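Catechol 1,2 dioxygenase (Acinetobacter radioresistens, PDB 2XSU) probably catalyses the intradiol cleavage of catechol by dioxygen to cis,cis-muconate, using a ferric iron held in each subunit of a homodimer. Local coordinates at residues 104-109 against 260-265; 111-116 against 175-180; 116-121 against 180-185; 224-229 against 240-245. The protein carries 1 engineered substitution. One frame throughout, in Å; residues are numbered along the deposited sequence.

All four contacts lie in the iron-bearing dioxygenase domain. Contact 4 is the iron-binding hairpin of strands 221-231 and 238-244, which supplies both histidine ligands. Contact 1, centred about 6 Å from the centre of contact 4, sets loop 104-109 beside strand 238-244 and the start of strand 263-269. Contacts 2 and 3, whose first segments follow that loop, interleave, share Ala116 and Arg180, and have centres about 11 Å apart; with contact 4 they fall within the loop closed by contact 1. Contacts 1, 3 and 4 reach one mixed sheet, which contact 2 joins at Arg180; the side chain of Leu111 lies about 5 Å from the iron, so contacts 2 and 4 both border the metal site.

Contact 1 (104-109 against 260-265); sequences PRTIEG and DGLVAT
The loop that leads from helix 82-96 into the iron-binding beta domain meets the residues just before strand 263-269 through Pro104, Thr106 and Leu262. Leu262 and Pro104 carry most of the contact, the leucine through its two methyls. Its CD2 comes to 4.1 Å from CD of Pro104, while CD1 lies 3.8 Å from CG2 of Thr106, and the leucine passes each of these side chains in the opposite direction. With CG anti to its carbonyl carbon (chi1 -58°), Leu262 sends the two methyls toward the loop, where both also rest against the carbonyl oxygen of Pro104. That oxygen accepts a hydrogen bond from Thr240 OG1, so the leucine packs round a polar atom that already has a partner. Thr106 is divided in a similar way: its methyl faces Leu262, whereas OG1 bonds to the carbonyl of Ala257. Farther out, CG of Pro104 stands 3.9 Å from the carbonyl oxygen of Asp260. Arg105 turns from the contact to form salt bridges with Asp91 and Asp94, which tie the loop to helix 82-96. Apolar packing thus joins this loop to the residues leading into strand 263-269, in the mixed beta sheet typical of the intradiol dioxygenase catalytic domain.

Contact 2 (111-116 against 175-180); sequences LYVAGA and SDFNLR
Residues 111-116, a loop with a weakly bonded strand at 113-114, face two type II turns, Ser175 to Asn178 and Phe177 to Arg180. Arg180, its chain extended from CG to NE, grips the carbonyl oxygen of Leu111 end-on. NH1 bonds to Leu111 O at 2.8 Å and NH2 to the same oxygen at 2.9 Å; sharing it bends both bonds, to N-H...O angles of 138° and 132°. Both nitrogens lie in the carbonyl plane, although the oxygen is tilted from the guanidinium plane. Val113 CG2 sits over the centre of one guanidinium face, 3.6 Å from Arg180 CZ, and a water links NH1 to the carbonyl of Val113. NH2 also bonds the carbonyl oxygen of Ser168, which further fixes the group's rotation. The Phe177 ring lies against Gly115 and Ala116: Ala116 CA is 3.8 Å from the ring centroid in a CH-pi contact, Gly115 O covers the same face, and Ala114 O approaches the edge. Val113 CG1 touches Phe177 CE1, while Ala116 CB packs on Phe177 CD1 and lies 3.6 Å from Arg180 O. Strand 113-114 pairs in parallel with strand 310-311, Leu111 packs on the iron ligand Tyr167, and Arg180 leads into strand 180-184.

Contact 3 (116-121 against 180-185); sequences APESVG and RRTILT
Strands 118-120 and 180-184 run parallel; the axes of these short segments approach to 4.7 Å, with 28° between their directions, and Glu118 pairs with Thr182, Ser119 with Ile183 and Val120 with Leu184. Pro117 begins the ladder by accepting from Thr182 N through its carbonyl oxygen at 3.0 Å. Ser119 then donates from N to Thr182 O and accepts from Leu184 N at its own O, 2.8 Å away, before Gly121 N closes the series on Leu184 O. On one face of the sheet, the Glu118 chain stretches past Thr182 to Leu184. CG anti to the backbone N (chi1 -175°) and an extended chain beyond it lay the aliphatic part beside Thr182 CG2 and bring OE2 to 3.6 Å from Leu184 CD1. CG2 of Val120 reaches the same leucine methyl at 4.2 Å. Thr182 OG1 joins Ala116 O through a water. On the other face, CG2 of Ile183 lies 3.6 Å from Gly121 C, and Ser119 OG bonds to the carbonyl of Phe122. Pro117 CG covers one face of the Arg181 guanidinium. Bending at chi2 (-66°) lets Arg181 NH1 return to the carbonyl oxygen of Arg180 at 2.8 Å; NH1 sits above that carbonyl's plane, while the oxygen lies in the guanidinium plane. Strand 180-184 pairs antiparallel with strand 155-159 on its other side, giving the mixed sheet of the intradiol dioxygenase domain.

Contact 4 (224-229 against 240-245); sequences SHVHYF and TQFNIE. With FE (Fe (III) ion), chain B.
His225 and His227 stand on one face of the antiparallel hairpin and converge on the ferric iron, each binding it through NE2 at 2.1 Å. Their side chains set out differently: CG of His225 lies between its backbone N and carbonyl carbon (chi1 58°), whereas CG of His227 is anti to the carbonyl carbon (chi1 -68°), and the edge of the His225 ring faces CD2 of His227. Both far nitrogens are held. His225 ND1 bonds to the carbonyl of Pro223, and His227 ND1 donates to a water lying at its ring edge that in turn donates to Thr240 O, a second shell that steadies the rings. Gln241 crosses beside His225. On the opposite face, Val226 and Phe242 lie side by side, with Val226 CB over the phenyl face, 4.0 Å from its centroid. The Tyr228 and Phe242 rings meet rim to rim with planes at 55°, and Tyr228 OH approaches the phenyl edge 3.4 Å from Phe242 CE2 while bonding to Tyr191. Reciprocal backbone bonds join Val226 with Phe242, at 3.1 Å for Val226 N to Phe242 O, and Tyr228 with Thr240, whose O thus serves both the ladder and the water. Tyr167, Tyr201 and a water complete the iron site. Strand 221-231 continues the sheet antiparallel to strand 155-159, whose Trp159 stacks on His227, while strand 238-244 runs parallel to strand 263-269.

Contact 1 (104-109 against 260-265)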
loop_
_atom_site.group_PDB
_atom_site.type_symbol
_atom_site.label_atom_id
_atom_site.label_comp_id
_atom_site.label_asym_id
_atom_site.label_seq_id
_atom_site.Cartn_x
_atom_site.Cartn_y
_atom_site.Cartn_z
ATOM N N PRO A 104 10.792 -29.533 -5.486
ATOM C CA PRO A 104 10.336 -28.518 -4.517
ATOM C C PRO A 104 9.839 -27.226 -5.187
ATOM O O PRO A 104 10.354 -26.829 -6.236
ATOM C CB PRO A 104 11.615 -28.186 -3.718
ATOM C CG PRO A 104 12.474 -29.356 -3.866
ATOM C CD PRO A 104 12.196 -29.895 -5.242
ATOM N N ARG A 105 8.867 -26.579 -4.558
ATOM C CA ARG A 105 8.417 -25.249 -4.962
ATOM C C ARG A 105 9.316 -24.138 -4.448
ATOM O O ARG A 105 9.981 -24.294 -3.422
ATOM C CB ARG A 105 6.983 -25.007 -4.469
ATOM C CG ARG A 105 6.868 -24.989 -2.935
ATOM C CD ARG A 105 5.576 -24.350 -2.402
ATOM N NE ARG A 105 4.345 -24.910 -2.942
ATOM C CZ ARG A 105 3.675 -25.969 -2.477
ATOM N NH1 ARG A 105 4.108 -26.713 -1.460
ATOM N NH2 ARG A 105 2.540 -26.309 -3.085
ATOM N N THR A 106 9.332 -23.023 -5.165
ATOM C CA THR A 106 9.812 -21.774 -4.580
ATOM C C THR A 106 9.083 -20.571 -5.179
ATOM O O THR A 106 8.072 -20.753 -5.895
ATOM C CB THR A 106 11.359 -21.675 -4.569
ATOM O OG1 THR A 106 11.743 -20.670 -3.623
ATOM C CG2 THR A 106 11.940 -21.378 -5.973
ATOM N N ILE A 107 9.543 -19.364 -4.857
ATOM C CA ILE A 107 8.731 -18.176 -5.167
ATOM C C ILE A 107 8.619 -17.884 -6.654
ATOM O O ILE A 107 9.566 -18.175 -7.440
ATOM C CB ILE A 107 9.218 -16.931 -4.417
ATOM C CG1 ILE A 107 10.544 -16.429 -4.992
ATOM C CG2 ILE A 107 9.304 -17.252 -2.910
ATOM C CD1 ILE A 107 11.000 -15.055 -4.352
ATOM N N GLU A 108 7.464 -17.360 -7.045
ATOM C CA GLU A 108 7.243 -16.945 -8.435
ATOM C C GLU A 108 8.024 -15.669 -8.791
ATOM O O GLU A 108 8.480 -15.535 -9.927
ATOM C CB GLU A 108 5.746 -16.679 -8.632
ATOM C CG GLU A 108 5.310 -16.381 -10.068
ATOM C CD GLU A 108 3.796 -16.156 -10.175
ATOM O OE1 GLU A 108 3.028 -16.851 -9.468
ATOM O OE2 GLU A 108 3.370 -15.296 -10.984
ATOM N N GLY A 109 8.156 -14.733 -7.842
ATOM C CA GLY A 109 8.620 -13.386 -8.161
ATOM C C GLY A 109 7.512 -12.610 -8.857
ATOM O O GLY A 109 6.457 -13.167 -9.185
ATOM N N ASP A 260 17.649 -26.516 -1.207
ATOM C CA ASP A 260 18.200 -27.797 -1.611
ATOM C C ASP A 260 17.260 -28.458 -2.622
ATOM O O ASP A 260 16.029 -28.470 -2.473
ATOM C CB ASP A 260 18.360 -28.718 -0.385
ATOM C CG ASP A 260 19.437 -28.246 0.584
ATOM O OD1 ASP A 260 20.321 -27.430 0.208
ATOM O OD2 ASP A 260 19.402 -28.714 1.756
ATOM N N GLY A 261 17.851 -28.990 -3.666
ATOM C CA GLY A 261 17.092 -29.624 -4.714
ATOM C C GLY A 261 16.928 -28.705 -5.896
ATOM O O GLY A 261 16.602 -29.175 -6.992
ATOM N N LEU A 262 17.171 -27.399 -5.693
ATOM C CA LEU A 262 16.974 -26.420 -6.766
ATOM C C LEU A 262 18.260 -25.701 -7.125
ATOM O O LEU A 262 18.219 -24.607 -7.703
ATOM C CB LEU A 262 15.904 -25.385 -6.388
ATOM C CG LEU A 262 14.516 -25.953 -6.058
ATOM C CD1 LEU A 262 13.561 -24.777 -5.784
ATOM C CD2 LEU A 262 13.991 -26.826 -7.210
ATOM N N VAL A 263 19.410 -26.281 -6.768
ATOM C CA VAL A 263 20.697 -25.703 -7.204
ATOM C C VAL A 263 21.277 -26.583 -8.312
ATOM O O VAL A 263 21.451 -27.799 -8.138
ATOM C CB VAL A 263 21.692 -25.581 -6.033
ATOM C CG1 VAL A 263 22.984 -24.909 -6.503
ATOM C CG2 VAL A 263 21.034 -24.757 -4.864
ATOM N N ALA A 264 21.545 -25.966 -9.451
ATOM C CA ALA A 264 22.109 -26.640 -10.602
ATOM C C ALA A 264 23.542 -26.185 -10.864
ATOM O O ALA A 264 23.913 -25.037 -10.609
ATOM C CB ALA A 264 21.237 -26.363 -11.844
ATOM N N THR A 265 24.350 -27.107 -11.377
ATOM C CA THR A 265 25.722 -26.809 -11.785
ATOM C C THR A 265 25.775 -26.618 -13.300
ATOM O O THR A 265 25.291 -27.475 -14.067
ATOM C CB THR A 265 26.655 -27.959 -11.344
ATOM O OG1 THR A 265 26.638 -28.048 -9.910
ATOM C CG2 THR A 265 28.081 -27.701 -11.793
#

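Contact 2 (111-116 against 175-180)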
loop_
_atom_site.group_PDB
_atom_site.type_symbol
_atom_site.label_atom_id
_atom_site.label_comp_id
_atom_site.label_asym_id
_atom_site.label_seq_id
_atom_site.Cartn_x
_atom_site.Cartn_y
_atom_site.Cartn_z
ATOM N N LEU A 111 7.597 -11.033 -11.895
ATOM C CA LEU A 111 7.920 -10.658 -13.294
ATOM C C LEU A 111 7.448 -11.659 -14.368
ATOM O O LEU A 111 7.899 -11.602 -15.536
ATOM C CB LEU A 111 9.423 -10.363 -13.438
ATOM C CG LEU A 111 9.972 -9.318 -12.462
ATOM C CD1 LEU A 111 11.499 -9.159 -12.654
ATOM C CD2 LEU A 111 9.241 -7.976 -12.585
ATOM N N TYR A 112 6.533 -12.560 -14.018
ATOM C CA TYR A 112 5.897 -13.384 -15.054
ATOM C C TYR A 112 5.067 -12.553 -16.020
ATOM O O TYR A 112 4.396 -11.596 -15.607
ATOM C CB TYR A 112 5.033 -14.485 -14.429
ATOM C CG TYR A 112 4.296 -15.342 -15.444
ATOM C CD1 TYR A 112 4.950 -16.363 -16.148
ATOM C CD2 TYR A 112 2.935 -15.137 -15.689
ATOM C CE1 TYR A 112 4.262 -17.154 -17.076
ATOM C CE2 TYR A 112 2.226 -15.921 -16.592
ATOM C CZ TYR A 112 2.880 -16.933 -17.284
ATOM O OH TYR A 112 2.176 -17.716 -18.183
ATOM N N VAL A 113 5.135 -12.916 -17.307
ATOM C CA VAL A 113 4.252 -12.312 -18.340
ATOM C C VAL A 113 3.558 -13.437 -19.147
ATOM O O VAL A 113 4.226 -14.276 -19.732
ATOM C CB VAL A 113 5.017 -11.329 -19.267
ATOM C CG1 VAL A 113 4.018 -10.705 -20.301
ATOM C CG2 VAL A 113 5.744 -10.251 -18.455
ATOM N N ALA A 114 2.215 -13.442 -19.214
ATOM C CA ALA A 114 1.479 -14.448 -19.970
ATOM C C ALA A 114 1.487 -14.086 -21.459
ATOM O O ALA A 114 1.564 -12.911 -21.790
ATOM C CB ALA A 114 0.035 -14.544 -19.456
ATOM N N GLY A 115 1.446 -15.110 -22.306
ATOM C CA GLY A 115 1.376 -14.962 -23.779
ATOM C C GLY A 115 2.638 -15.310 -24.558
ATOM O O GLY A 115 2.730 -15.004 -25.758
ATOM N N ALA A 116 3.607 -15.962 -23.903
ATOM C CA ALA A 116 4.896 -16.224 -24.557
ATOM C C ALA A 116 4.768 -17.221 -25.708
ATOM O O ALA A 116 3.855 -18.070 -25.717
ATOM C CB ALA A 116 5.931 -16.727 -23.516
ATOM N N SER A 175 13.225 -6.899 -27.014
ATOM C CA SER A 175 12.123 -7.317 -27.858
ATOM C C SER A 175 11.054 -7.945 -26.960
ATOM O O SER A 175 11.360 -8.526 -25.895
ATOM C CB SER A 175 12.588 -8.290 -28.954
ATOM O OG SER A 175 13.271 -9.431 -28.434
ATOM N N ASP A 176 9.799 -7.803 -27.363
ATOM C CA ASP A 176 8.719 -8.469 -26.651
ATOM C C ASP A 176 8.988 -9.977 -26.513
ATOM O O ASP A 176 9.419 -10.663 -27.466
ATOM C CB ASP A 176 7.375 -8.238 -27.345
ATOM C CG ASP A 176 7.223 -6.821 -27.840
ATOM O OD1 ASP A 176 7.266 -5.879 -27.002
ATOM O OD2 ASP A 176 7.062 -6.662 -29.067
ATOM N N PHE A 177 8.757 -10.455 -25.291
ATOM C CA PHE A 177 8.944 -11.859 -24.873
ATOM C C PHE A 177 10.369 -12.411 -24.968
ATOM O O PHE A 177 10.558 -13.621 -24.914
ATOM C CB PHE A 177 7.944 -12.792 -25.562
ATOM C CG PHE A 177 6.540 -12.597 -25.086
ATOM C CD1 PHE A 177 6.171 -13.007 -23.808
ATOM C CD2 PHE A 177 5.589 -12.011 -25.914
ATOM C CE1 PHE A 177 4.854 -12.839 -23.342
ATOM C CE2 PHE A 177 4.275 -11.837 -25.478
ATOM C CZ PHE A 177 3.908 -12.249 -24.175
ATOM N N ASN A 178 11.352 -11.527 -25.092
ATOM C CA ASN A 178 12.740 -12.010 -25.071
ATOM C C ASN A 178 12.962 -12.797 -23.759
ATOM O O ASN A 178 12.541 -12.357 -22.677
ATOM C CB ASN A 178 13.730 -10.868 -25.191
ATOM C CG ASN A 178 15.137 -11.348 -25.546
ATOM O OD1 ASN A 178 15.304 -12.208 -26.419
ATOM N ND2 ASN A 178 16.146 -10.792 -24.878
ATOM N N LEU A 179 13.597 -13.962 -23.874
ATOM C CA LEU A 179 13.894 -14.850 -22.726
ATOM C C LEU A 179 12.648 -15.315 -21.960
ATOM O O LEU A 179 12.713 -15.556 -20.751
ATOM C CB LEU A 179 14.939 -14.184 -21.790
ATOM C CG LEU A 179 16.168 -13.620 -22.532
ATOM C CD1 LEU A 179 17.084 -12.850 -21.574
ATOM C CD2 LEU A 179 16.968 -14.753 -23.221
ATOM N N ARG A 180 11.535 -15.465 -22.683
ATOM C CA ARG A 180 10.304 -16.045 -22.131
ATOM C C ARG A 180 9.728 -17.006 -23.159
ATOM O O ARG A 180 9.425 -16.606 -24.287
ATOM C CB ARG A 180 9.279 -14.924 -21.849
ATOM C CG ARG A 180 9.763 -13.831 -20.894
ATOM C CD ARG A 180 8.729 -12.697 -20.812
ATOM N NE ARG A 180 9.156 -11.645 -19.907
ATOM C CZ ARG A 180 9.026 -11.692 -18.580
ATOM N NH1 ARG A 180 8.466 -12.763 -18.009
ATOM N NH2 ARG A 180 9.470 -10.681 -17.850
HETATM O O HOH W 1 6.892 -14.978 -19.074
#

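Contact 3 (116-121 against 180-185)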
loop_
_atom_site.group_PDB
_atom_site.type_symbol
_atom_site.label_atom_id
_atom_site.label_comp_id
_atom_site.label_asym_id
_atom_site.label_seq_id
_atom_site.Cartn_x
_atom_site.Cartn_y
_atom_site.Cartn_z
ATOM N N ALA A 116 3.607 -15.962 -23.903
ATOM C CA ALA A 116 4.896 -16.224 -24.557
ATOM C C ALA A 116 4.768 -17.221 -25.708
ATOM O O ALA A 116 3.855 -18.070 -25.717
ATOM C CB ALA A 116 5.931 -16.727 -23.516
ATOM N N PRO A 117 5.688 -17.134 -26.684
ATOM C CA PRO A 117 5.659 -18.084 -27.798
ATOM C C PRO A 117 5.693 -19.539 -27.316
ATOM O O PRO A 117 6.472 -19.865 -26.394
ATOM C CB PRO A 117 6.938 -17.751 -28.581
ATOM C CG PRO A 117 7.232 -16.354 -28.271
ATOM C CD PRO A 117 6.781 -16.159 -26.818
ATOM N N GLU A 118 4.869 -20.398 -27.916
ATOM C CA GLU A 118 4.799 -21.814 -27.580
ATOM C C GLU A 118 5.383 -22.684 -28.697
ATOM O O GLU A 118 5.116 -22.436 -29.882
ATOM C CB GLU A 118 3.339 -22.223 -27.334
ATOM C CG GLU A 118 3.155 -23.661 -26.853
ATOM C CD GLU A 118 1.683 -24.053 -26.704
ATOM O OE1 GLU A 118 1.093 -23.755 -25.643
ATOM O OE2 GLU A 118 1.116 -24.649 -27.661
ATOM N N SER A 119 6.126 -23.726 -28.315
ATOM C CA SER A 119 6.636 -24.716 -29.259
ATOM C C SER A 119 6.757 -26.101 -28.616
ATOM O O SER A 119 6.679 -26.260 -27.376
ATOM C CB SER A 119 7.981 -24.232 -29.816
ATOM O OG SER A 119 8.892 -24.055 -28.745
ATOM N N VAL A 120 6.928 -27.123 -29.448
ATOM C CA VAL A 120 7.019 -28.480 -28.963
ATOM C C VAL A 120 8.467 -28.963 -28.878
ATOM O O VAL A 120 9.206 -28.929 -29.889
ATOM C CB VAL A 120 6.209 -29.435 -29.875
ATOM C CG1 VAL A 120 6.418 -30.863 -29.426
ATOM C CG2 VAL A 120 4.740 -29.058 -29.827
ATOM N N GLY A 121 8.873 -29.391 -27.670
ATOM C CA GLY A 121 10.156 -30.055 -27.438
ATOM C C GLY A 121 11.405 -29.188 -27.345
ATOM O O GLY A 121 12.337 -29.496 -26.579
ATOM N N ARG A 180 11.535 -15.465 -22.683
ATOM C CA ARG A 180 10.304 -16.045 -22.131
ATOM C C ARG A 180 9.728 -17.006 -23.159
ATOM O O ARG A 180 9.425 -16.606 -24.287
ATOM C CB ARG A 180 9.279 -14.924 -21.849
ATOM C CG ARG A 180 9.763 -13.831 -20.894
ATOM C CD ARG A 180 8.729 -12.697 -20.812
ATOM N NE ARG A 180 9.156 -11.645 -19.907
ATOM C CZ ARG A 180 9.026 -11.692 -18.580
ATOM N NH1 ARG A 180 8.466 -12.763 -18.009
ATOM N NH2 ARG A 180 9.470 -10.681 -17.850
ATOM N N ARG A 181 9.547 -18.264 -22.783
ATOM C CA ARG A 181 9.027 -19.293 -23.696
ATOM C C ARG A 181 8.158 -20.313 -22.974
ATOM O O ARG A 181 8.357 -20.594 -21.772
ATOM C CB ARG A 181 10.150 -20.031 -24.416
ATOM C CG ARG A 181 11.018 -19.192 -25.354
ATOM C CD ARG A 181 10.240 -18.671 -26.580
ATOM N NE ARG A 181 11.184 -18.003 -27.486
ATOM C CZ ARG A 181 11.493 -16.717 -27.454
ATOM N NH1 ARG A 181 10.911 -15.903 -26.581
ATOM N NH2 ARG A 181 12.391 -16.212 -28.320
ATOM N N THR A 182 7.241 -20.920 -23.729
ATOM C CA THR A 182 6.522 -22.093 -23.278
ATOM C C THR A 182 6.948 -23.234 -24.183
ATOM O O THR A 182 6.834 -23.118 -25.421
ATOM C CB THR A 182 4.995 -21.893 -23.403
ATOM O OG1 THR A 182 4.603 -20.827 -22.536
ATOM C CG2 THR A 182 4.231 -23.182 -23.041
ATOM N N ILE A 183 7.401 -24.315 -23.565
ATOM C CA ILE A 183 7.863 -25.520 -24.289
ATOM C C ILE A 183 6.994 -26.709 -23.859
ATOM O O ILE A 183 6.901 -27.029 -22.678
ATOM C CB ILE A 183 9.352 -25.871 -24.010
ATOM C CG1 ILE A 183 10.267 -24.680 -24.242
ATOM C CG2 ILE A 183 9.800 -27.043 -24.915
ATOM C CD1 ILE A 183 11.705 -24.887 -23.703
ATOM N N LEU A 184 6.365 -27.395 -24.822
ATOM C CA LEU A 184 5.597 -28.593 -24.462
ATOM C C LEU A 184 6.507 -29.796 -24.553
ATOM O O LEU A 184 7.207 -29.967 -25.548
ATOM C CB LEU A 184 4.371 -28.788 -25.394
ATOM C CG LEU A 184 3.414 -27.603 -25.515
ATOM C CD1 LEU A 184 2.332 -27.857 -26.619
ATOM C CD2 LEU A 184 2.772 -27.295 -24.161
ATOM N N THR A 185 6.524 -30.636 -23.515
ATOM C CA THR A 185 7.446 -31.783 -23.537
ATOM C C THR A 185 7.081 -32.727 -24.700
ATOM O O THR A 185 5.895 -32.872 -25.056
ATOM C CB THR A 185 7.489 -32.581 -22.232
ATOM O OG1 THR A 185 6.169 -33.010 -21.904
ATOM C CG2 THR A 185 8.038 -31.688 -21.063
HETATM O O HOH W 2 2.590 -19.363 -23.651
#

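Contact 4 (224-229 against 240-245)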
loop_
_atom_site.group_PDB
_atom_site.type_symbol
_atom_site.label_atom_id
_atom_site.label_comp_id
_atom_site.label_asym_id
_atom_site.label_seq_id
_atom_site.Cartn_x
_atom_site.Cartn_y
_atom_site.Cartn_z
ATOM N N SER A 224 21.757 -15.552 -9.698
ATOM C CA SER A 224 21.257 -15.972 -11.029
ATOM C C SER A 224 20.267 -17.140 -10.882
ATOM O O SER A 224 20.443 -18.051 -10.035
ATOM C CB SER A 224 22.409 -16.414 -11.900
ATOM O OG SER A 224 23.057 -17.495 -11.263
ATOM N N HIS A 225 19.209 -17.111 -11.706
ATOM C CA HIS A 225 18.162 -18.145 -11.619
ATOM C C HIS A 225 17.307 -18.143 -12.893
ATOM O O HIS A 225 17.279 -17.164 -13.646
ATOM C CB HIS A 225 17.227 -17.890 -10.399
ATOM C CG HIS A 225 16.552 -16.543 -10.425
ATOM N ND1 HIS A 225 17.166 -15.392 -9.966
ATOM C CD2 HIS A 225 15.323 -16.161 -10.872
ATOM C CE1 HIS A 225 16.349 -14.362 -10.125
ATOM N NE2 HIS A 225 15.220 -14.796 -10.664
ATOM N N VAL A 226 16.630 -19.260 -13.124
ATOM C CA VAL A 226 15.630 -19.365 -14.198
ATOM C C VAL A 226 14.316 -19.815 -13.555
ATOM O O VAL A 226 14.282 -20.790 -12.781
ATOM C CB VAL A 226 16.095 -20.398 -15.281
ATOM C CG1 VAL A 226 14.988 -20.626 -16.347
ATOM C CG2 VAL A 226 17.414 -19.922 -15.951
ATOM N N HIS A 227 13.231 -19.103 -13.871
ATOM C CA HIS A 227 11.914 -19.401 -13.314
ATOM C C HIS A 227 11.196 -20.474 -14.130
ATOM O O HIS A 227 11.337 -20.511 -15.360
ATOM C CB HIS A 227 11.058 -18.119 -13.426
ATOM C CG HIS A 227 11.500 -17.001 -12.542
ATOM N ND1 HIS A 227 11.100 -16.917 -11.227
ATOM C CD2 HIS A 227 12.258 -15.890 -12.775
ATOM C CE1 HIS A 227 11.607 -15.818 -10.680
ATOM N NE2 HIS A 227 12.338 -15.193 -11.586
ATOM N N TYR A 228 10.358 -21.270 -13.456
ATOM C CA TYR A 228 9.523 -22.294 -14.090
ATOM C C TYR A 228 8.094 -22.300 -13.562
ATOM O O TYR A 228 7.888 -22.270 -12.349
ATOM C CB TYR A 228 10.076 -23.685 -13.778
ATOM C CG TYR A 228 11.285 -24.123 -14.534
ATOM C CD1 TYR A 228 12.538 -23.559 -14.270
ATOM C CD2 TYR A 228 11.199 -25.164 -15.488
ATOM C CE1 TYR A 228 13.667 -23.981 -14.970
ATOM C CE2 TYR A 228 12.341 -25.609 -16.177
ATOM C CZ TYR A 228 13.570 -25.002 -15.901
ATOM O OH TYR A 228 14.700 -25.389 -16.557
ATOM N N PHE A 229 7.113 -22.354 -14.476
ATOM C CA PHE A 229 5.817 -23.009 -14.176
ATOM C C PHE A 229 5.803 -24.335 -14.939
ATOM O O PHE A 229 6.126 -24.352 -16.134
ATOM C CB PHE A 229 4.599 -22.228 -14.699
ATOM C CG PHE A 229 4.259 -20.959 -13.959
ATOM C CD1 PHE A 229 4.178 -20.928 -12.555
ATOM C CD2 PHE A 229 3.948 -19.793 -14.668
ATOM C CE1 PHE A 229 3.826 -19.749 -11.874
ATOM C CE2 PHE A 229 3.588 -18.630 -13.996
ATOM C CZ PHE A 229 3.538 -18.597 -12.591
ATOM N N THR A 240 8.463 -23.106 -9.607
ATOM C CA THR A 240 9.819 -23.373 -9.092
ATOM C C THR A 240 10.885 -22.553 -9.825
ATOM O O THR A 240 10.550 -21.641 -10.579
ATOM C CB THR A 240 10.125 -24.904 -9.098
ATOM O OG1 THR A 240 11.284 -25.178 -8.284
ATOM C CG2 THR A 240 10.318 -25.399 -10.512
ATOM N N GLN A 241 12.157 -22.808 -9.500
ATOM C CA GLN A 241 13.290 -22.238 -10.234
ATOM C C GLN A 241 14.489 -23.164 -10.093
ATOM O O GLN A 241 14.464 -24.087 -9.292
ATOM C CB GLN A 241 13.675 -20.871 -9.699
ATOM C CG GLN A 241 14.377 -20.873 -8.380
ATOM C CD GLN A 241 14.654 -19.471 -7.869
ATOM O OE1 GLN A 241 14.141 -18.473 -8.413
ATOM N NE2 GLN A 241 15.458 -19.391 -6.813
ATOM N N PHE A 242 15.534 -22.894 -10.869
ATOM C CA PHE A 242 16.851 -23.344 -10.424
ATOM C C PHE A 242 17.762 -22.152 -10.233
ATOM O O PHE A 242 17.581 -21.098 -10.883
ATOM C CB PHE A 242 17.509 -24.431 -11.328
ATOM C CG PHE A 242 17.874 -23.984 -12.718
ATOM C CD1 PHE A 242 19.000 -23.190 -12.959
ATOM C CD2 PHE A 242 17.121 -24.400 -13.828
ATOM C CE1 PHE A 242 19.343 -22.756 -14.256
ATOM C CE2 PHE A 242 17.465 -23.995 -15.136
ATOM C CZ PHE A 242 18.566 -23.165 -15.357
ATOM N N ASN A 243 18.696 -22.299 -9.285
ATOM C CA ASN A 243 19.798 -21.366 -9.103
ATOM C C ASN A 243 21.045 -22.047 -9.609
ATOM O O ASN A 243 21.027 -23.258 -9.903
ATOM C CB ASN A 243 19.998 -21.062 -7.630
ATOM C CG ASN A 243 18.931 -20.192 -7.083
ATOM O OD1 ASN A 243 18.878 -18.991 -7.386
ATOM N ND2 ASN A 243 18.038 -20.780 -6.300
ATOM N N ILE A 244 22.092 -21.246 -9.804
ATOM C CA ILE A 244 23.323 -21.763 -10.410
ATOM C C ILE A 244 24.434 -21.722 -9.391
ATOM O O ILE A 244 24.710 -20.663 -8.789
ATOM C CB ILE A 244 23.677 -20.949 -11.676
ATOM C CG1 ILE A 244 22.542 -21.077 -12.705
ATOM C CG2 ILE A 244 25.021 -21.435 -12.272
ATOM C CD1 ILE A 244 22.700 -20.242 -13.933
ATOM N N GLU A 245 25.063 -22.883 -9.179
ATOM C CA GLU A 245 26.164 -23.026 -8.234
ATOM C C GLU A 245 27.280 -22.066 -8.637
ATOM O O GLU A 245 27.535 -21.863 -9.829
ATOM C CB GLU A 245 26.671 -24.479 -8.256
ATOM C CG GLU A 245 27.633 -24.828 -7.148
ATOM C CD GLU A 245 27.052 -24.635 -5.752
ATOM O OE1 GLU A 245 26.137 -25.379 -5.362
ATOM O OE2 GLU A 245 27.559 -23.742 -5.033
HETATM FE FE FE B . 13.614 -13.563 -11.319
HETATM O O HOH W 3 22.602 -18.875 -8.429
HETATM O O HOH W 4 9.566 -18.998 -10.145
HETATM O O HOH W 5 12.062 -12.355 -10.463
#